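Local structure of esterase (Staphylococcus aureus subsp. aureus USA300_TCH1516, 3D7R) at residues S112-R117 / I301-Q306; V72-E77 / L118-T123; P136-F141 / K233-G238; R39-K44 / F226-I231. The protein probably hydrolyses ester bonds, as an alpha/beta-hydrolase-fold protein whose substrate remains unidentified. All coordinates share one frame; numbering follows the deposited sequence.

Interaction 1: S112-R117 / I301-Q306. With DMS (dimethyl sulfoxide), chain I.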
# COMPACT_ATOMS: atom_id res chain seq x y z
N SER A 112 -2.55 -9.89 -4.52
CA SER A 112 -1.75 -11.02 -4.93
C SER A 112 -1.93 -12.14 -3.92
O SER A 112 -2.21 -11.86 -2.77
CB SER A 112 -0.28 -10.58 -4.90
OG SER A 112 0.56 -11.68 -5.10
N PRO A 113 -1.74 -13.41 -4.33
CA PRO A 113 -1.68 -14.48 -3.33
C PRO A 113 -0.56 -14.26 -2.31
O PRO A 113 -0.67 -14.73 -1.17
CB PRO A 113 -1.40 -15.74 -4.17
CG PRO A 113 -0.90 -15.23 -5.48
CD PRO A 113 -1.57 -13.92 -5.70
N PHE A 114 0.50 -13.55 -2.72
CA PHE A 114 1.61 -13.18 -1.84
C PHE A 114 1.20 -12.09 -0.84
O PHE A 114 1.81 -11.96 0.23
CB PHE A 114 2.82 -12.69 -2.66
CG PHE A 114 3.64 -13.79 -3.29
CD1 PHE A 114 3.09 -15.05 -3.57
CD2 PHE A 114 4.97 -13.58 -3.60
CE1 PHE A 114 3.87 -16.08 -4.14
CE2 PHE A 114 5.75 -14.60 -4.20
CZ PHE A 114 5.19 -15.85 -4.46
N HIS A 115 0.20 -11.28 -1.21
CA HIS A 115 -0.39 -10.33 -0.26
C HIS A 115 -1.12 -11.10 0.84
O HIS A 115 -1.02 -10.75 2.01
CB HIS A 115 -1.38 -9.37 -0.92
CG HIS A 115 -0.74 -8.20 -1.62
ND1 HIS A 115 -0.99 -7.89 -2.94
CD2 HIS A 115 0.10 -7.24 -1.17
CE1 HIS A 115 -0.31 -6.81 -3.28
NE2 HIS A 115 0.35 -6.39 -2.22
N TRP A 116 -1.86 -12.14 0.46
CA TRP A 116 -2.54 -12.96 1.45
C TRP A 116 -1.54 -13.50 2.46
O TRP A 116 -1.74 -13.44 3.67
CB TRP A 116 -3.30 -14.10 0.76
CG TRP A 116 -4.62 -13.60 0.24
CD1 TRP A 116 -4.85 -12.87 -0.90
CD2 TRP A 116 -5.88 -13.75 0.89
NE1 TRP A 116 -6.19 -12.59 -1.00
CE2 TRP A 116 -6.84 -13.10 0.09
CE3 TRP A 116 -6.29 -14.38 2.06
CZ2 TRP A 116 -8.19 -13.07 0.42
CZ3 TRP A 116 -7.63 -14.33 2.41
CH2 TRP A 116 -8.57 -13.68 1.59
N ARG A 117 -0.43 -13.99 1.92
CA ARG A 117 0.60 -14.61 2.75
C ARG A 117 1.29 -13.59 3.66
O ARG A 117 1.52 -13.86 4.84
CB ARG A 117 1.58 -15.33 1.84
CG ARG A 117 2.63 -16.09 2.56
CD ARG A 117 3.31 -17.01 1.59
NE ARG A 117 4.36 -17.69 2.29
CZ ARG A 117 5.38 -18.31 1.71
NH1 ARG A 117 5.47 -18.34 0.38
NH2 ARG A 117 6.29 -18.89 2.48
N ILE A 301 6.77 -8.93 0.17
CA ILE A 301 5.81 -9.93 -0.34
C ILE A 301 6.50 -11.23 -0.74
O ILE A 301 5.85 -12.29 -0.86
CB ILE A 301 4.98 -9.39 -1.54
CG1 ILE A 301 5.88 -9.14 -2.77
CG2 ILE A 301 4.20 -8.14 -1.13
CD1 ILE A 301 5.13 -9.06 -4.11
N TYR A 302 7.81 -11.15 -0.96
CA TYR A 302 8.59 -12.32 -1.32
C TYR A 302 9.01 -13.16 -0.11
O TYR A 302 9.34 -12.61 0.95
CB TYR A 302 9.82 -11.91 -2.16
CG TYR A 302 9.44 -11.24 -3.48
CD1 TYR A 302 8.99 -12.00 -4.56
CD2 TYR A 302 9.50 -9.84 -3.63
CE1 TYR A 302 8.63 -11.39 -5.78
CE2 TYR A 302 9.13 -9.22 -4.84
CZ TYR A 302 8.70 -10.00 -5.92
OH TYR A 302 8.34 -9.39 -7.12
N PRO A 303 9.01 -14.50 -0.26
CA PRO A 303 9.42 -15.41 0.82
C PRO A 303 10.95 -15.49 0.98
O PRO A 303 11.57 -16.52 0.68
CB PRO A 303 8.79 -16.75 0.39
CG PRO A 303 8.82 -16.69 -1.10
CD PRO A 303 8.59 -15.23 -1.47
N ILE A 304 11.54 -14.39 1.44
CA ILE A 304 12.98 -14.26 1.60
C ILE A 304 13.30 -13.72 3.00
O ILE A 304 12.45 -13.11 3.65
CB ILE A 304 13.59 -13.32 0.51
CG1 ILE A 304 12.88 -11.95 0.53
CG2 ILE A 304 13.49 -14.00 -0.88
CD1 ILE A 304 13.53 -10.87 -0.30
N ARG A 305 14.52 -13.94 3.47
CA ARG A 305 14.85 -13.59 4.85
C ARG A 305 14.63 -12.12 5.16
O ARG A 305 14.20 -11.80 6.26
CB ARG A 305 16.24 -14.07 5.26
CG ARG A 305 16.37 -15.59 5.16
CD ARG A 305 17.23 -16.21 6.25
NE ARG A 305 17.66 -17.58 5.91
CZ ARG A 305 16.84 -18.64 5.79
NH1 ARG A 305 17.35 -19.84 5.50
NH2 ARG A 305 15.53 -18.50 5.97
N GLN A 306 14.92 -11.24 4.20
CA GLN A 306 14.78 -9.76 4.40
C GLN A 306 13.34 -9.35 4.71
O GLN A 306 13.08 -8.39 5.45
CB GLN A 306 15.30 -9.00 3.18
CG GLN A 306 16.83 -9.15 2.91
CD GLN A 306 17.19 -10.40 2.09
OE1 GLN A 306 16.35 -11.27 1.84
NE2 GLN A 306 18.45 -10.48 1.68
S DMS I . 3.76 -11.89 -7.26
O DMS I . 2.75 -10.93 -6.16
C1 DMS I . 5.48 -11.76 -6.69
C2 DMS I . 3.49 -13.66 -6.95
O HOH W 1 4.22 -13.51 0.64
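F114, in the first turn of helix 113-126, and I301, in the chain leading to helix 305-318, bring their CA atoms within 5.5 Å, yet no direct backbone hydrogen bond joins the two segments. S112 and H115 form a capping box at the N terminus of helix 113-126 of the alpha/beta hydrolase fold: S112 OG accepts from F114 N, and S112 N donates to H115 ND1 in the imidazole plane (N-H...N 160°). H115 NE2 is bonded in turn to D171, so both ring nitrogens are held and the ring cannot easily turn; I301 CG2 lies 4.2 Å from H115 CD2.

F114 and I301 bury the most surface in the contact. With F114 CG anti to the carbonyl carbon, chi1 -79° brings the ring up to the other segment, where CD2 comes 3.2 Å from I301 O, at a slant. Y302 CD1 reaches the ring edge, 4.2 Å from F114 CE2, while P303 CD approaches the same CE2 at 4.0 Å. One ring face carries C2 of a dimethyl sulfoxide, 3.4 Å above the plane and over its centre. The solvent molecule, probably from crystallisation, lies among F114, Y302, I301 and S112; its bond to S112 OG is unusually short and therefore of doubtful precision. A water appears to bridge F114 O and I301 O, although its distance to I301 O is also suspiciously short.

At the margin, R117 runs extended from CG to NE and crosses P303 at about a right angle. P303 is the centre of an inverse gamma turn, and its CB lies 3.7 Å from R117 NH1.

Interaction 2: V72-E77 / L118-T123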
# COMPACT_ATOMS: atom_id res chain seq x y z
N VAL A 72 -3.92 -20.39 5.28
CA VAL A 72 -3.91 -19.17 6.08
C VAL A 72 -3.92 -19.58 7.56
O VAL A 72 -4.82 -20.28 8.01
CB VAL A 72 -5.12 -18.25 5.73
CG1 VAL A 72 -5.26 -17.03 6.73
CG2 VAL A 72 -5.03 -17.78 4.27
N LYS A 73 -2.89 -19.17 8.30
CA LYS A 73 -2.74 -19.63 9.66
C LYS A 73 -3.62 -18.84 10.60
O LYS A 73 -4.12 -19.38 11.58
CB LYS A 73 -1.27 -19.55 10.10
CG LYS A 73 -0.37 -20.59 9.48
CD LYS A 73 1.08 -20.33 9.94
CE LYS A 73 2.05 -21.34 9.33
NZ LYS A 73 3.46 -20.83 9.40
N ALA A 74 -3.80 -17.55 10.31
CA ALA A 74 -4.69 -16.73 11.13
C ALA A 74 -6.12 -17.18 10.88
O ALA A 74 -6.41 -17.82 9.86
CB ALA A 74 -4.51 -15.21 10.83
N ASN A 75 -7.01 -16.89 11.82
CA ASN A 75 -8.44 -17.05 11.58
C ASN A 75 -8.92 -15.95 10.64
O ASN A 75 -8.52 -14.78 10.77
CB ASN A 75 -9.22 -17.04 12.89
CG ASN A 75 -8.76 -18.13 13.82
OD1 ASN A 75 -8.16 -17.85 14.87
ND2 ASN A 75 -8.97 -19.39 13.43
N LEU A 76 -9.78 -16.33 9.70
CA LEU A 76 -10.22 -15.41 8.63
C LEU A 76 -11.71 -15.09 8.70
O LEU A 76 -12.55 -15.99 8.81
CB LEU A 76 -9.87 -16.00 7.26
CG LEU A 76 -10.09 -15.19 5.98
CD1 LEU A 76 -9.15 -14.00 5.91
CD2 LEU A 76 -9.88 -16.08 4.77
N GLU A 77 -12.05 -13.81 8.64
CA GLU A 77 -13.45 -13.37 8.61
C GLU A 77 -13.75 -12.82 7.23
O GLU A 77 -13.05 -11.92 6.76
CB GLU A 77 -13.68 -12.28 9.67
CG GLU A 77 -13.54 -12.79 11.07
CD GLU A 77 -13.69 -11.71 12.13
OE1 GLU A 77 -14.00 -10.56 11.79
OE2 GLU A 77 -13.48 -12.02 13.32
N LEU A 118 1.61 -12.41 3.12
CA LEU A 118 2.21 -11.33 3.91
C LEU A 118 1.31 -10.91 5.07
O LEU A 118 1.78 -10.73 6.19
CB LEU A 118 2.52 -10.12 3.01
CG LEU A 118 3.00 -8.82 3.69
CD1 LEU A 118 4.29 -9.04 4.54
CD2 LEU A 118 3.22 -7.68 2.67
N LEU A 119 0.03 -10.70 4.78
CA LEU A 119 -0.93 -10.27 5.80
C LEU A 119 -1.10 -11.30 6.91
O LEU A 119 -1.18 -10.96 8.10
CB LEU A 119 -2.26 -9.91 5.14
CG LEU A 119 -2.35 -8.43 4.69
CD1 LEU A 119 -1.20 -7.99 3.79
CD2 LEU A 119 -3.67 -8.18 4.00
N ASP A 120 -1.15 -12.57 6.53
CA ASP A 120 -1.16 -13.66 7.50
C ASP A 120 0.03 -13.55 8.45
O ASP A 120 -0.16 -13.54 9.67
CB ASP A 120 -1.18 -15.01 6.78
CG ASP A 120 -1.51 -16.15 7.70
OD1 ASP A 120 -2.41 -16.00 8.54
OD2 ASP A 120 -0.87 -17.21 7.59
N LYS A 121 1.24 -13.42 7.90
CA LYS A 121 2.46 -13.26 8.70
C LYS A 121 2.42 -12.05 9.63
O LYS A 121 2.82 -12.16 10.78
CB LYS A 121 3.73 -13.18 7.84
CG LYS A 121 3.96 -14.40 6.93
CD LYS A 121 5.42 -14.85 7.00
CE LYS A 121 5.74 -15.85 5.89
NZ LYS A 121 4.94 -17.10 5.90
N ILE A 122 1.96 -10.91 9.11
CA ILE A 122 1.90 -9.69 9.93
C ILE A 122 0.91 -9.88 11.09
O ILE A 122 1.17 -9.43 12.22
CB ILE A 122 1.49 -8.45 9.07
CG1 ILE A 122 2.63 -8.04 8.13
CG2 ILE A 122 1.12 -7.25 9.97
CD1 ILE A 122 2.17 -7.13 6.99
N THR A 123 -0.23 -10.52 10.79
CA THR A 123 -1.21 -10.83 11.83
C THR A 123 -0.56 -11.63 12.96
O THR A 123 -0.67 -11.29 14.13
CB THR A 123 -2.41 -11.64 11.27
OG1 THR A 123 -3.00 -10.93 10.17
CG2 THR A 123 -3.49 -11.91 12.37
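D120, on helix 113-126, turns its carboxylate to the two successive peptide N-H groups of K73 and A74, where the chain runs into strand 75-81. Two hydrogen bonds result, one to each oxygen. A74 N donates to D120 OD1 at 2.7 Å (N-H...O 161°), using the syn lone pair. K73 N meets D120 OD2 at 2.9 Å, also on the syn side but 32° out of the carboxylate plane. The evidence for a two-pronged grip is thus that separate donors engage separate oxygens, which should hinder rotation of the carboxylate about CB-CG. D120 CG anti to the backbone N (chi1 -167°) sends the group out from the helix to the loop.

Carbon crowds one of these oxygens: V72 CG1 lies 3.5 Å from D120 OD1, and A74 CB is 3.2 Å from that same atom. The apolar pair of the contact comes one turn further along the helix, where T123 CG2 packs against A74 CB at 3.8 Å. T123 OG1 is turned back to donate to L119 O, so that its methyl faces the loop; L119 O also accepts the helix bond from T123 N.

The charge effect is indirect. K73 runs extended away from the contact, leaving NZ 5.9 Å from D120 OD2, too far for a salt bridge but close enough perhaps to help stabilise the buried negative charge.

T123 also touches F89 and V130, on strands 84-90 and 129-133. The pattern is that of an alpha/beta hydrolase, a helix lying on the sheet, here with a carboxylate tying it to the run-in of strand 75-81 at one edge of the sheet.

Interaction 3: P136-F141 / K233-G238. With DMS (dimethyl sulfoxide), chain M.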
# COMPACT_ATOMS: atom_id res chain seq x y z
N PRO A 136 -12.67 -0.15 -4.44
CA PRO A 136 -12.92 -0.00 -5.88
C PRO A 136 -11.66 0.22 -6.71
O PRO A 136 -10.76 0.99 -6.33
CB PRO A 136 -13.82 1.25 -5.95
CG PRO A 136 -14.60 1.20 -4.65
CD PRO A 136 -13.55 0.74 -3.64
N LYS A 137 -11.61 -0.46 -7.85
CA LYS A 137 -10.47 -0.45 -8.75
C LYS A 137 -10.80 0.16 -10.08
O LYS A 137 -11.94 0.05 -10.59
CB LYS A 137 -9.97 -1.88 -9.01
CG LYS A 137 -9.59 -2.70 -7.79
CD LYS A 137 -8.59 -1.98 -6.92
CE LYS A 137 -7.94 -2.92 -5.89
NZ LYS A 137 -8.95 -3.46 -4.85
N THR A 138 -9.77 0.76 -10.68
CA THR A 138 -9.82 1.16 -12.07
C THR A 138 -9.63 -0.11 -12.95
O THR A 138 -9.06 -1.10 -12.48
CB THR A 138 -8.81 2.32 -12.36
OG1 THR A 138 -9.44 3.36 -13.12
CG2 THR A 138 -7.49 1.87 -13.03
N PRO A 139 -10.06 -0.07 -14.23
CA PRO A 139 -10.53 1.08 -14.99
C PRO A 139 -11.98 1.50 -14.77
O PRO A 139 -12.36 2.57 -15.24
CB PRO A 139 -10.34 0.64 -16.45
CG PRO A 139 -10.59 -0.85 -16.39
CD PRO A 139 -10.02 -1.30 -15.05
N GLU A 140 -12.80 0.67 -14.11
CA GLU A 140 -14.22 1.04 -13.93
C GLU A 140 -14.43 2.16 -12.91
O GLU A 140 -15.25 3.07 -13.09
CB GLU A 140 -15.07 -0.18 -13.56
CG GLU A 140 -16.55 0.14 -13.41
CD GLU A 140 -17.45 -1.08 -13.51
OE1 GLU A 140 -16.97 -2.22 -13.30
OE2 GLU A 140 -18.66 -0.90 -13.80
N PHE A 141 -13.70 2.09 -11.81
CA PHE A 141 -13.83 3.09 -10.76
C PHE A 141 -12.60 4.00 -10.67
O PHE A 141 -11.54 3.72 -11.24
CB PHE A 141 -14.16 2.40 -9.44
CG PHE A 141 -15.43 1.57 -9.52
CD1 PHE A 141 -16.68 2.19 -9.50
CD2 PHE A 141 -15.37 0.19 -9.67
CE1 PHE A 141 -17.84 1.45 -9.60
CE2 PHE A 141 -16.53 -0.56 -9.78
CZ PHE A 141 -17.77 0.06 -9.75
N LYS A 233 -3.32 7.62 -14.60
CA LYS A 233 -4.09 8.56 -15.38
C LYS A 233 -5.54 8.09 -15.51
O LYS A 233 -6.47 8.88 -15.36
CB LYS A 233 -3.46 8.78 -16.77
CG LYS A 233 -2.36 9.86 -16.80
CD LYS A 233 -1.57 9.84 -18.13
CE LYS A 233 -0.25 10.65 -18.03
NZ LYS A 233 0.70 10.38 -19.18
N LYS A 234 -5.73 6.79 -15.76
CA LYS A 234 -7.09 6.23 -15.87
C LYS A 234 -7.87 6.40 -14.54
O LYS A 234 -9.02 6.86 -14.54
CB LYS A 234 -7.01 4.76 -16.28
CG LYS A 234 -8.38 4.08 -16.46
CD LYS A 234 -9.10 4.66 -17.67
CE LYS A 234 -9.81 3.59 -18.45
NZ LYS A 234 -10.41 4.21 -19.66
N TRP A 235 -7.22 6.04 -13.43
CA TRP A 235 -7.80 6.15 -12.09
C TRP A 235 -8.09 7.61 -11.68
O TRP A 235 -9.16 7.90 -11.09
CB TRP A 235 -6.85 5.48 -11.10
CG TRP A 235 -7.31 5.45 -9.68
CD1 TRP A 235 -8.36 4.75 -9.16
CD2 TRP A 235 -6.69 6.12 -8.58
NE1 TRP A 235 -8.44 4.95 -7.80
CE2 TRP A 235 -7.42 5.79 -7.42
CE3 TRP A 235 -5.58 6.97 -8.47
CZ2 TRP A 235 -7.08 6.29 -6.16
CZ3 TRP A 235 -5.24 7.47 -7.21
CH2 TRP A 235 -5.98 7.11 -6.08
N ALA A 236 -7.18 8.50 -12.04
CA ALA A 236 -7.27 9.93 -11.69
C ALA A 236 -8.46 10.62 -12.36
O ALA A 236 -8.92 11.62 -11.86
CB ALA A 236 -5.97 10.65 -12.06
N ASN A 237 -8.91 10.09 -13.50
CA ASN A 237 -10.15 10.54 -14.16
C ASN A 237 -10.16 12.05 -14.44
O ASN A 237 -11.16 12.72 -14.22
CB ASN A 237 -11.39 10.10 -13.37
CG ASN A 237 -12.67 10.11 -14.20
OD1 ASN A 237 -12.65 9.78 -15.39
ND2 ASN A 237 -13.78 10.50 -13.59
N GLY A 238 -9.04 12.58 -14.93
CA GLY A 238 -8.99 13.99 -15.30
C GLY A 238 -8.17 14.86 -14.35
O GLY A 238 -7.81 15.97 -14.70
S DMS M . -13.14 12.97 -10.64
O DMS M . -13.31 11.22 -11.04
C1 DMS M . -14.59 13.51 -9.69
C2 DMS M . -11.83 13.24 -9.42
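T138 and W235 cross at about a right angle: the threonine side chain comes up to the helix backbone and to the edge of the indole, not over its face. T138 OG1 lies 3.4 Å from W235 CA, and T138 CB sits near the ring plane, 4.0 Å from W235 CD1. W235 CG anti to the backbone N (chi1 -178°) carries the indole alongside the loop, so that CD1 also meets F141 O edge-on at 3.9 Å. The polar end of the ring is satisfied elsewhere, NE1 being hydrogen-bonded to T146 on helix 143-161.

T138 OG1 comes near W235 N too, but at a poor angle; its bond goes within its own loop, to F141 O at 2.8 Å. The C=O...OG1 angle of 165° places the hydroxyl almost in line with the carbonyl. This bond, together with the one from F141 N to K137 O, closes the 137-141 turn. The peptide bond between T138 and P139 is cis, which bends the chain sharply in that turn. In the alpha/beta hydrolase fold this is the loop that leaves strand 129-133 for helix 143-161, and here it packs against the last turn of helix 225-236.

K234 lies one residue before the tryptophan and faces the proline side of the loop. Its chain, bent at chi2 and chi3, crosses T138 obliquely, with CG 3.6 Å from T138 OG1. Further out the bend lays CE against P139 CB, also at 3.6 Å, a carbon-to-carbon contact made by the lysine chain. P139 rests in addition on R56 and E57 of helix 46-61, whereas K234 touches F53 of that same helix.

Interaction 4: R39-K44 / F226-I231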
# COMPACT_ATOMS: atom_id res chain seq x y z
N ARG A 39 0.26 -9.79 -13.35
CA ARG A 39 0.44 -8.61 -12.51
C ARG A 39 1.46 -7.64 -13.12
O ARG A 39 1.77 -6.59 -12.53
CB ARG A 39 0.88 -9.02 -11.10
CG ARG A 39 -0.15 -9.84 -10.32
CD ARG A 39 0.25 -9.97 -8.85
NE ARG A 39 -0.04 -8.75 -8.11
CZ ARG A 39 -1.27 -8.37 -7.73
NH1 ARG A 39 -2.32 -9.13 -8.02
NH2 ARG A 39 -1.44 -7.24 -7.06
N SER A 40 2.01 -7.99 -14.28
CA SER A 40 3.04 -7.15 -14.86
C SER A 40 2.45 -5.87 -15.44
O SER A 40 1.39 -5.89 -16.05
CB SER A 40 3.87 -7.91 -15.89
OG SER A 40 4.67 -7.00 -16.64
N ILE A 41 3.13 -4.76 -15.20
CA ILE A 41 2.73 -3.49 -15.80
C ILE A 41 3.81 -3.00 -16.76
O ILE A 41 3.90 -1.80 -17.09
CB ILE A 41 2.43 -2.41 -14.73
CG1 ILE A 41 3.65 -2.18 -13.83
CG2 ILE A 41 1.20 -2.79 -13.92
CD1 ILE A 41 3.67 -0.83 -13.20
N MSE A 42 4.63 -3.94 -17.25
CA MSE A 42 5.71 -3.61 -18.18
C MSE A 42 5.14 -3.48 -19.59
O MSE A 42 5.51 -4.25 -20.48
CB MSE A 42 6.80 -4.70 -18.15
CG MSE A 42 7.51 -4.84 -16.81
SE MSE A 42 8.10 -3.11 -16.09
CE MSE A 42 9.57 -3.77 -15.04
N PHE A 43 4.24 -2.51 -19.80
CA PHE A 43 3.52 -2.40 -21.09
C PHE A 43 4.44 -1.87 -22.18
O PHE A 43 5.23 -0.97 -21.93
CB PHE A 43 2.31 -1.48 -20.98
CG PHE A 43 1.39 -1.80 -19.84
CD1 PHE A 43 0.84 -3.07 -19.72
CD2 PHE A 43 1.08 -0.83 -18.89
CE1 PHE A 43 -0.02 -3.36 -18.67
CE2 PHE A 43 0.21 -1.12 -17.83
CZ PHE A 43 -0.32 -2.38 -17.71
N LYS A 44 4.31 -2.43 -23.38
CA LYS A 44 5.17 -2.02 -24.52
C LYS A 44 4.66 -0.74 -25.17
O LYS A 44 5.44 0.08 -25.66
CB LYS A 44 5.23 -3.12 -25.57
CG LYS A 44 6.01 -4.35 -25.17
CD LYS A 44 6.21 -5.33 -26.33
CE LYS A 44 4.92 -5.99 -26.76
NZ LYS A 44 4.17 -6.58 -25.61
N PHE A 226 6.00 4.28 -17.72
CA PHE A 226 4.86 4.17 -18.65
C PHE A 226 3.64 3.49 -18.02
O PHE A 226 2.54 4.02 -18.09
CB PHE A 226 5.28 3.43 -19.94
CG PHE A 226 4.19 3.34 -20.99
CD1 PHE A 226 3.61 4.50 -21.53
CD2 PHE A 226 3.79 2.10 -21.49
CE1 PHE A 226 2.63 4.40 -22.52
CE2 PHE A 226 2.81 1.99 -22.46
CZ PHE A 226 2.22 3.15 -22.98
N GLY A 227 3.84 2.31 -17.44
CA GLY A 227 2.75 1.54 -16.80
C GLY A 227 2.06 2.29 -15.66
O GLY A 227 0.83 2.37 -15.61
N VAL A 228 2.85 2.85 -14.75
CA VAL A 228 2.31 3.59 -13.61
C VAL A 228 1.57 4.86 -14.10
O VAL A 228 0.41 5.10 -13.71
CB VAL A 228 3.43 3.90 -12.56
CG1 VAL A 228 2.99 4.89 -11.49
CG2 VAL A 228 3.92 2.59 -11.91
N ASN A 229 2.22 5.64 -14.98
CA ASN A 229 1.56 6.82 -15.58
C ASN A 229 0.19 6.47 -16.16
O ASN A 229 -0.83 7.09 -15.82
CB ASN A 229 2.43 7.45 -16.69
CG ASN A 229 3.70 8.15 -16.16
OD1 ASN A 229 4.56 8.56 -16.94
ND2 ASN A 229 3.82 8.29 -14.85
N GLU A 230 0.16 5.48 -17.05
CA GLU A 230 -1.06 5.15 -17.79
C GLU A 230 -2.16 4.63 -16.86
O GLU A 230 -3.32 5.02 -16.96
CB GLU A 230 -0.76 4.14 -18.90
CG GLU A 230 0.08 4.71 -20.05
CD GLU A 230 -0.63 5.83 -20.80
OE1 GLU A 230 -1.79 5.66 -21.24
OE2 GLU A 230 -0.03 6.90 -20.95
N ILE A 231 -1.79 3.75 -15.94
CA ILE A 231 -2.80 3.22 -15.01
C ILE A 231 -3.34 4.34 -14.11
O ILE A 231 -4.55 4.48 -13.95
CB ILE A 231 -2.26 2.06 -14.18
CG1 ILE A 231 -1.92 0.87 -15.08
CG2 ILE A 231 -3.30 1.64 -13.09
CD1 ILE A 231 -1.23 -0.27 -14.32
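An inverse gamma turn centred on the selenomethionine M42 puts I41 and F43 against helix 225-236, in a region consistent with the cap that N-terminal helices and a later insertion build in hormone-sensitive-lipase-type esterases. The turn follows an ST turn in which S40 OG accepts from M42 N (165° at the hydrogen). Across the contact there are no classical hydrogen bonds, so the contact rests on packing. The backbones are nearest at I41 and G227, with CA atoms 5.1 Å apart. Having no side chain, G227 lets I41 O come up to the helix, its CA making a CH...O contact of 3.5 Å with that oxygen.

I41 straddles this point with two branches. CG1 lies between the backbone N and the carbonyl carbon (chi1 58°) and takes CD1 to V228 CG2, at 3.7 Å. The other branch, CG2, touches I231 CD1 at 3.5 Å, the two side chains crossing at about a right angle.

F43 folds back over its own turn: I41 O sits 3.5 Å above one face of the F43 ring, offset toward its rim. I231 CD1 meets the edge of this ring in plane, 3.9 Å from F43 CE2, while G227 CA lies 3.6 Å from F43 CD2. Beyond it, F226 presents a ring edge to F43 O, with CD2 at 3.4 Å, and packs CE2 against F43 CB.

Helix 46-61, which the loop enters next, packs on both partners: F43 meets V49 and F52, I231 touches F52, and F226 rests on D46 and V49, so the loop and helix 225-236 share that helix as a neighbour.

Overall arrangement
From the N terminus, 39-44 opens interaction 4 and 72-77 opens interaction 2. Interaction 1 starts at 112-117, just before 118-123 completes interaction 2, so these two cross on helix 113-126, where W116 packs on L76. Segment 136-141 then begins interaction 3. The chain returns at 226-231 to close interaction 4 and at 233-238 to close interaction 3; these cross on helix 225-236. Interaction 1 closes last, at 301-306, thereby enclosing interaction 3 and crossing interaction 4, whose loop spans interaction 2. Interaction 1 ties helix 113-126 to the chain entering helix 305-318, and interaction 2 ties it to the run-in of edge strand 75-81; interactions 3 and 4 join helix 225-236 to two loops.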